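Long-range contacts in TCP pilus virulence regulatory protein (Vibrio cholerae serotype O1, PDB 5SUW), which probably acts as an AraC-family transcription activator that controls virulence genes, including those of the toxin-coregulated pilus, through a helix-turn-helix DNA-binding region: residues Leu116-His121 against Glu156-Ser161; Ser57-Lys62 against Lys112-Trp117. All coordinates share one frame; numbering follows the deposited sequence.

Contact 1: residues Leu116-His121 against Glu156-Ser161; sequences LWNCEH and EKKYNS. With MES (2-(N-morpholino)-ethanesulfonic acid), chain C.
The Lys-158 chain passes obliquely by the six-membered ring of Trp-117, its CD 4.0 Å from Trp-117 CE3. Its CB approaches CZ3 of the same ring. The lysine chain is fully extended. With CG anti to the backbone N (chi1 169°), it runs from the helix past the indole to the strand. There the ammonium group gives two hydrogen bonds. One goes from Lys-158 NZ to Leu-116 O at 2.9 Å, with the donor standing above the carbonyl plane rather than on a lone pair. The other goes to the sulfonate oxygen O3S of a bound MES.

Tyr-159 takes the backbone N of Leu-116. Leu-116 N donates to Tyr-159 OH over 3.1 Å, and the bend at the hydrogen is clear (144°). Leu-116 O sits at the edge of the tyrosine ring, near its plane, and Leu-116 CB touches the hydroxyl. The last turn of helix 141-159 is thus tied to strand 114-118, an outermost strand of a sheet in the cupin-like domain. Just beyond, Asn-160 has positive phi and completes a Schellman motif at the end of the helix.

MES, probably from the crystallisation liquor, lies beside this junction. Its C8 lies over one face of the Trp-117 indole, offset toward the rim, and C6 reaches 3.5 Å from CZ2 of that ring. Asn-118 grips the sulfonate twice. Its backbone N points almost straight at MES O3S (3.0 Å, 174°), and Asn-118 ND2 donates to MES O1S at 2.9 Å. The positive charge of Lys-158 probably helps to hold the anion. Phe-151 of helix 141-159 makes an edge-to-face ring contact with Trp-117.

Contact 2: residues Ser57-Lys62 against Lys112-Trp117; sequences SIILLK and KDLLLW
Leu-61 and Leu-114 lie side by side and point the same way, on the face of the sheet that also carries Ile-59 and Leu-116. Ile-59, two residues before Leu-61, slants past Leu-114 and reaches it diagonally. One arm of the Leu-114 fork, CD1, meets Leu-61 CD2, which is also 3.7 Å from Leu-114 CG. The other arm, Leu-114 CD2, meets Ile-59 CG2 at 3.7 Å. The chi1 of Leu-114 (-170°) turns its branch away from its own N and leans it toward Ile-59. Strand 49-53 packs onto this face, with Ile-53 against Ile-59 and Tyr-51 against Leu-114 and Leu-116.

The strands are antiparallel, at 158°, and are neighbours in the five-stranded sheet of the cupin-like domain. Ile-58 with Trp-117 and Leu-60 with Leu-115 are the hydrogen-bonded pairs, and Lys-62 N adds a bond to Asp-113 O. On the other face the Leu-60 and Leu-115 CB atoms stand 4.3 Å apart. Leu-60 CD1 dips to 3.6 Å from Leu-115 O and also touches Trp-117 CB. Phe-152 and Val-155 of helix 141-159 pack onto this face.

At the end of the pairing the bent Lys-62 chain crosses Asp-113. Lys-62 CE lies 3.1 Å from Asp-113 OD1. Lys-62 NZ is 4.6 Å from Asp-113 OD1, beyond a salt bridge, and forms its salt bridge with Glu-110.

Overall arrangement
Contacts 1 and 2 share Leu-116 and Trp-117, and their centres are 8 Å apart. Strand 114-118 is bonded to strand 57-61 in contact 2 and is joined to helix 141-159 in contact 1. The two contacts also touch directly: Tyr-159 CD2 packs 3.7 Å from Leu-115 CD2. The bound ligands lie by different parts of the pair. MES sits at the surface in contact 1, whereas the tetrahydronaphthalenyl propanoic acid 70G approaches the Leu-61 side chain of contact 2 to about 4 Å. The Leu-116 side chain is about 13 Å from 70G. Contact 2 is buried, and contact 1 is at the surface.

Contact 1: residues Leu116-His121 against Glu156-Ser161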
loop_
_atom_site.group_PDB
_atom_site.type_symbol
_atom_site.label_atom_id
_atom_site.label_comp_id
_atom_site.label_asym_id
_atom_site.label_seq_id
_atom_site.Cartn_x
_atom_site.Cartn_y
_atom_site.Cartn_z
ATOM N N LEU A 116 8.022 -10.457 -1.544
ATOM C CA LEU A 116 8.108 -10.833 -2.947
ATOM C C LEU A 116 7.621 -12.266 -3.100
ATOM O O LEU A 116 8.000 -13.139 -2.315
ATOM C CB LEU A 116 9.544 -10.680 -3.464
ATOM C CG LEU A 116 9.874 -10.880 -4.958
ATOM C CD1 LEU A 116 11.260 -10.348 -5.259
ATOM C CD2 LEU A 116 9.809 -12.332 -5.425
ATOM N N TRP A 117 6.789 -12.514 -4.114
ATOM C CA TRP A 117 6.341 -13.868 -4.417
ATOM C C TRP A 117 6.503 -14.134 -5.906
ATOM O O TRP A 117 5.966 -13.388 -6.730
ATOM C CB TRP A 117 4.885 -14.097 -3.994
ATOM C CG TRP A 117 4.468 -15.524 -4.246
ATOM C CD1 TRP A 117 3.805 -16.002 -5.339
ATOM C CD2 TRP A 117 4.734 -16.664 -3.407
ATOM N NE1 TRP A 117 3.619 -17.365 -5.226
ATOM C CE2 TRP A 117 4.184 -17.797 -4.053
ATOM C CE3 TRP A 117 5.372 -16.834 -2.169
ATOM C CZ2 TRP A 117 4.252 -19.078 -3.506
ATOM C CZ3 TRP A 117 5.439 -18.112 -1.626
ATOM C CH2 TRP A 117 4.880 -19.215 -2.293
ATOM N N ASN A 118 7.246 -15.192 -6.250
ATOM C CA ASN A 118 7.311 -15.690 -7.622
ATOM C C ASN A 118 6.202 -16.718 -7.787
ATOM O O ASN A 118 6.265 -17.803 -7.200
ATOM C CB ASN A 118 8.674 -16.307 -7.933
ATOM C CG ASN A 118 9.817 -15.354 -7.656
ATOM O OD1 ASN A 118 9.946 -14.320 -8.314
ATOM N ND2 ASN A 118 10.664 -15.704 -6.689
ATOM N N CYS A 119 5.175 -16.382 -8.554
ATOM C CA CYS A 119 4.020 -17.269 -8.652
ATOM C C CYS A 119 3.936 -17.901 -10.035
ATOM O O CYS A 119 4.714 -17.592 -10.941
ATOM C CB CYS A 119 2.728 -16.526 -8.325
ATOM S SG CYS A 119 2.549 -15.018 -9.233
ATOM N N GLU A 120 2.982 -18.812 -10.182
ATOM C CA GLU A 120 2.749 -19.451 -11.467
ATOM C C GLU A 120 1.708 -18.675 -12.273
ATOM O O GLU A 120 1.150 -17.661 -11.828
ATOM C CB GLU A 120 2.310 -20.902 -11.278
ATOM C CG GLU A 120 2.884 -21.582 -10.046
ATOM C CD GLU A 120 2.125 -22.835 -9.690
ATOM O OE1 GLU A 120 2.768 -23.838 -9.314
ATOM O OE2 GLU A 120 0.881 -22.824 -9.801
ATOM N N HIS A 121 1.456 -19.168 -13.485
ATOM C CA HIS A 121 0.602 -18.444 -14.419
ATOM C C HIS A 121 -0.812 -18.284 -13.869
ATOM O O HIS A 121 -1.446 -17.240 -14.070
ATOM C CB HIS A 121 0.589 -19.161 -15.773
ATOM C CG HIS A 121 -0.367 -18.573 -16.773
ATOM N ND1 HIS A 121 -0.516 -17.215 -16.961
ATOM C CD2 HIS A 121 -1.217 -19.168 -17.646
ATOM C CE1 HIS A 121 -1.421 -16.998 -17.901
ATOM N NE2 HIS A 121 -1.861 -18.167 -18.333
ATOM N N GLU A 156 3.377 -15.456 3.880
ATOM C CA GLU A 156 3.787 -15.382 5.283
ATOM C C GLU A 156 4.673 -16.561 5.662
ATOM O O GLU A 156 5.638 -16.405 6.423
ATOM C CB GLU A 156 2.570 -15.333 6.204
ATOM C CG GLU A 156 1.894 -13.961 6.297
ATOM C CD GLU A 156 0.771 -13.914 7.343
ATOM O OE1 GLU A 156 0.325 -14.985 7.813
ATOM O OE2 GLU A 156 0.337 -12.798 7.703
ATOM N N LYS A 157 4.344 -17.754 5.158
ATOM C CA LYS A 157 5.184 -18.921 5.391
ATOM C C LYS A 157 6.591 -18.687 4.848
ATOM O O LYS A 157 7.587 -18.985 5.520
ATOM C CB LYS A 157 4.545 -20.155 4.739
ATOM C CG LYS A 157 5.008 -21.502 5.281
ATOM C CD LYS A 157 4.677 -22.658 4.323
ATOM C CE LYS A 157 3.180 -22.786 4.071
ATOM N NZ LYS A 157 2.853 -24.017 3.298
ATOM N N LYS A 158 6.685 -18.131 3.635
ATOM C CA LYS A 158 7.984 -17.963 2.984
ATOM C C LYS A 158 8.913 -17.074 3.807
ATOM O O LYS A 158 10.087 -17.400 4.005
ATOM C CB LYS A 158 7.799 -17.381 1.581
ATOM C CG LYS A 158 9.116 -16.926 0.947
ATOM C CD LYS A 158 8.917 -16.274 -0.408
ATOM C CE LYS A 158 10.225 -15.677 -0.903
ATOM N NZ LYS A 158 10.144 -15.121 -2.275
ATOM N N TYR A 159 8.404 -15.947 4.291
ATOM C CA TYR A 159 9.187 -14.985 5.056
ATOM C C TYR A 159 9.118 -15.232 6.553
ATOM O O TYR A 159 9.746 -14.496 7.318
ATOM C CB TYR A 159 8.722 -13.553 4.730
ATOM C CG TYR A 159 9.171 -13.119 3.359
ATOM C CD1 TYR A 159 10.392 -12.476 3.175
ATOM C CD2 TYR A 159 8.398 -13.405 2.230
ATOM C CE1 TYR A 159 10.819 -12.107 1.903
ATOM C CE2 TYR A 159 8.817 -13.045 0.966
ATOM C CZ TYR A 159 10.021 -12.397 0.803
ATOM O OH TYR A 159 10.422 -12.034 -0.464
ATOM N N ASN A 160 8.373 -16.247 6.984
ATOM C CA ASN A 160 8.222 -16.557 8.402
ATOM C C ASN A 160 7.818 -15.306 9.179
ATOM O O ASN A 160 8.259 -15.062 10.308
ATOM C CB ASN A 160 9.504 -17.181 8.951
ATOM C CG ASN A 160 9.317 -17.761 10.317
ATOM O OD1 ASN A 160 9.795 -17.210 11.309
ATOM N ND2 ASN A 160 8.602 -18.876 10.390
ATOM N N SER A 161 6.970 -14.485 8.559
ATOM C CA SER A 161 6.566 -13.234 9.183
ATOM C C SER A 161 5.097 -12.934 8.907
ATOM O O SER A 161 4.570 -13.246 7.839
ATOM C CB SER A 161 7.453 -12.052 8.720
ATOM O OG SER A 161 7.215 -11.685 7.378
HETATM O O1 MES C . 5.928 -23.073 -5.075
HETATM C C2 MES C . 6.786 -23.528 -6.131
HETATM C C3 MES C . 7.900 -22.510 -6.441
HETATM N N4 MES C . 7.536 -21.140 -6.182
HETATM C C5 MES C . 6.116 -20.852 -6.182
HETATM C C6 MES C . 5.229 -21.882 -5.446
HETATM C C7 MES C . 8.142 -20.689 -4.868
HETATM C C8 MES C . 7.660 -19.264 -4.539
HETATM S S MES C . 9.093 -18.151 -4.328
HETATM O O1S MES C . 10.043 -18.245 -5.493
HETATM O O2S MES C . 9.946 -18.625 -3.161
HETATM O O3S MES C . 8.654 -16.713 -4.146
#

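Contact 2: residues Ser57-Lys62 against Lys112-Trp117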
loop_
_atom_site.group_PDB
_atom_site.type_symbol
_atom_site.label_atom_id
_atom_site.label_comp_id
_atom_site.label_asym_id
_atom_site.label_seq_id
_atom_site.Cartn_x
_atom_site.Cartn_y
_atom_site.Cartn_z
ATOM N N SER A 57 6.826 -11.888 -10.743
ATOM C CA SER A 57 7.125 -11.401 -9.406
ATOM C C SER A 57 5.938 -10.585 -8.907
ATOM O O SER A 57 5.562 -9.588 -9.533
ATOM C CB SER A 57 8.394 -10.546 -9.421
ATOM O OG SER A 57 9.472 -11.215 -10.063
ATOM N N ILE A 58 5.348 -11.006 -7.792
ATOM C CA ILE A 58 4.286 -10.265 -7.131
ATOM C C ILE A 58 4.888 -9.603 -5.899
ATOM O O ILE A 58 5.447 -10.284 -5.034
ATOM C CB ILE A 58 3.103 -11.170 -6.748
ATOM C CG1 ILE A 58 2.510 -11.834 -7.990
ATOM C CG2 ILE A 58 2.004 -10.355 -6.101
ATOM C CD1 ILE A 58 1.802 -10.869 -8.909
ATOM N N ILE A 59 4.787 -8.282 -5.818
ATOM C CA ILE A 59 5.315 -7.537 -4.682
ATOM C C ILE A 59 4.152 -7.067 -3.823
ATOM O O ILE A 59 3.171 -6.516 -4.331
ATOM C CB ILE A 59 6.213 -6.373 -5.126
ATOM C CG1 ILE A 59 7.462 -6.964 -5.781
ATOM C CG2 ILE A 59 6.662 -5.544 -3.909
ATOM C CD1 ILE A 59 7.972 -6.159 -6.901
ATOM N N LEU A 60 4.254 -7.342 -2.527
ATOM C CA LEU A 60 3.221 -7.094 -1.534
ATOM C C LEU A 60 3.694 -6.001 -0.587
ATOM O O LEU A 60 4.825 -6.047 -0.089
ATOM C CB LEU A 60 2.900 -8.380 -0.763
ATOM C CG LEU A 60 2.387 -9.552 -1.626
ATOM C CD1 LEU A 60 3.468 -10.425 -2.285
ATOM C CD2 LEU A 60 1.377 -10.392 -0.849
ATOM N N LEU A 61 2.845 -5.009 -0.362
ATOM C CA LEU A 61 3.142 -3.920 0.565
ATOM C C LEU A 61 2.191 -4.037 1.745
ATOM O O LEU A 61 0.969 -4.086 1.562
ATOM C CB LEU A 61 3.008 -2.555 -0.108
ATOM C CG LEU A 61 3.856 -2.474 -1.379
ATOM C CD1 LEU A 61 3.572 -1.216 -2.228
ATOM C CD2 LEU A 61 5.338 -2.587 -1.008
ATOM N N LYS A 62 2.753 -4.091 2.945
ATOM C CA LYS A 62 1.951 -4.313 4.134
ATOM C C LYS A 62 1.220 -3.040 4.550
ATOM O O LYS A 62 1.769 -1.934 4.487
ATOM C CB LYS A 62 2.842 -4.813 5.264
ATOM C CG LYS A 62 2.114 -4.960 6.551
ATOM C CD LYS A 62 2.985 -4.455 7.654
ATOM C CE LYS A 62 4.001 -5.489 7.950
ATOM N NZ LYS A 62 3.267 -6.655 8.494
ATOM N N LYS A 112 8.948 -7.531 8.189
ATOM C CA LYS A 112 8.970 -7.352 6.746
ATOM C C LYS A 112 7.712 -6.633 6.270
ATOM O O LYS A 112 6.592 -7.086 6.527
ATOM C CB LYS A 112 9.126 -8.703 6.055
ATOM C CG LYS A 112 10.546 -9.266 6.138
ATOM C CD LYS A 112 11.524 -8.471 5.268
ATOM C CE LYS A 112 12.647 -9.359 4.718
ATOM N NZ LYS A 112 13.423 -8.687 3.631
ATOM N N ASP A 113 7.914 -5.513 5.568
ATOM C CA ASP A 113 6.842 -4.684 5.029
ATOM C C ASP A 113 6.676 -4.806 3.518
ATOM O O ASP A 113 5.629 -4.412 2.995
ATOM C CB ASP A 113 7.094 -3.203 5.364
ATOM C CG ASP A 113 7.199 -2.937 6.854
ATOM O OD1 ASP A 113 6.308 -3.370 7.619
ATOM O OD2 ASP A 113 8.187 -2.286 7.258
ATOM N N LEU A 114 7.689 -5.305 2.811
ATOM C CA LEU A 114 7.685 -5.450 1.357
ATOM C C LEU A 114 8.098 -6.881 1.049
ATOM O O LEU A 114 9.264 -7.242 1.231
ATOM C CB LEU A 114 8.635 -4.449 0.696
ATOM C CG LEU A 114 8.593 -4.308 -0.823
ATOM C CD1 LEU A 114 9.040 -2.920 -1.262
ATOM C CD2 LEU A 114 9.475 -5.354 -1.467
ATOM N N LEU A 115 7.153 -7.694 0.592
ATOM C CA LEU A 115 7.383 -9.114 0.374
ATOM C C LEU A 115 7.308 -9.410 -1.118
ATOM O O LEU A 115 6.645 -8.689 -1.872
ATOM C CB LEU A 115 6.367 -9.966 1.154
ATOM C CG LEU A 115 6.466 -9.847 2.685
ATOM C CD1 LEU A 115 5.874 -8.538 3.210
ATOM C CD2 LEU A 115 5.825 -11.020 3.396
ATOM N N LEU A 116 8.022 -10.457 -1.544
ATOM C CA LEU A 116 8.108 -10.833 -2.947
ATOM C C LEU A 116 7.621 -12.266 -3.100
ATOM O O LEU A 116 8.000 -13.139 -2.315
ATOM C CB LEU A 116 9.544 -10.680 -3.464
ATOM C CG LEU A 116 9.874 -10.880 -4.958
ATOM C CD1 LEU A 116 11.260 -10.348 -5.259
ATOM C CD2 LEU A 116 9.809 -12.332 -5.425
ATOM N N TRP A 117 6.789 -12.514 -4.114
ATOM C CA TRP A 117 6.341 -13.868 -4.417
ATOM C C TRP A 117 6.503 -14.134 -5.906
ATOM O O TRP A 117 5.966 -13.388 -6.730
ATOM C CB TRP A 117 4.885 -14.097 -3.994
ATOM C CG TRP A 117 4.468 -15.524 -4.246
ATOM C CD1 TRP A 117 3.805 -16.002 -5.339
ATOM C CD2 TRP A 117 4.734 -16.664 -3.407
ATOM N NE1 TRP A 117 3.619 -17.365 -5.226
ATOM C CE2 TRP A 117 4.184 -17.797 -4.053
ATOM C CE3 TRP A 117 5.372 -16.834 -2.169
ATOM C CZ2 TRP A 117 4.252 -19.078 -3.506
ATOM C CZ3 TRP A 117 5.439 -18.112 -1.626
ATOM C CH2 TRP A 117 4.880 -19.215 -2.293
#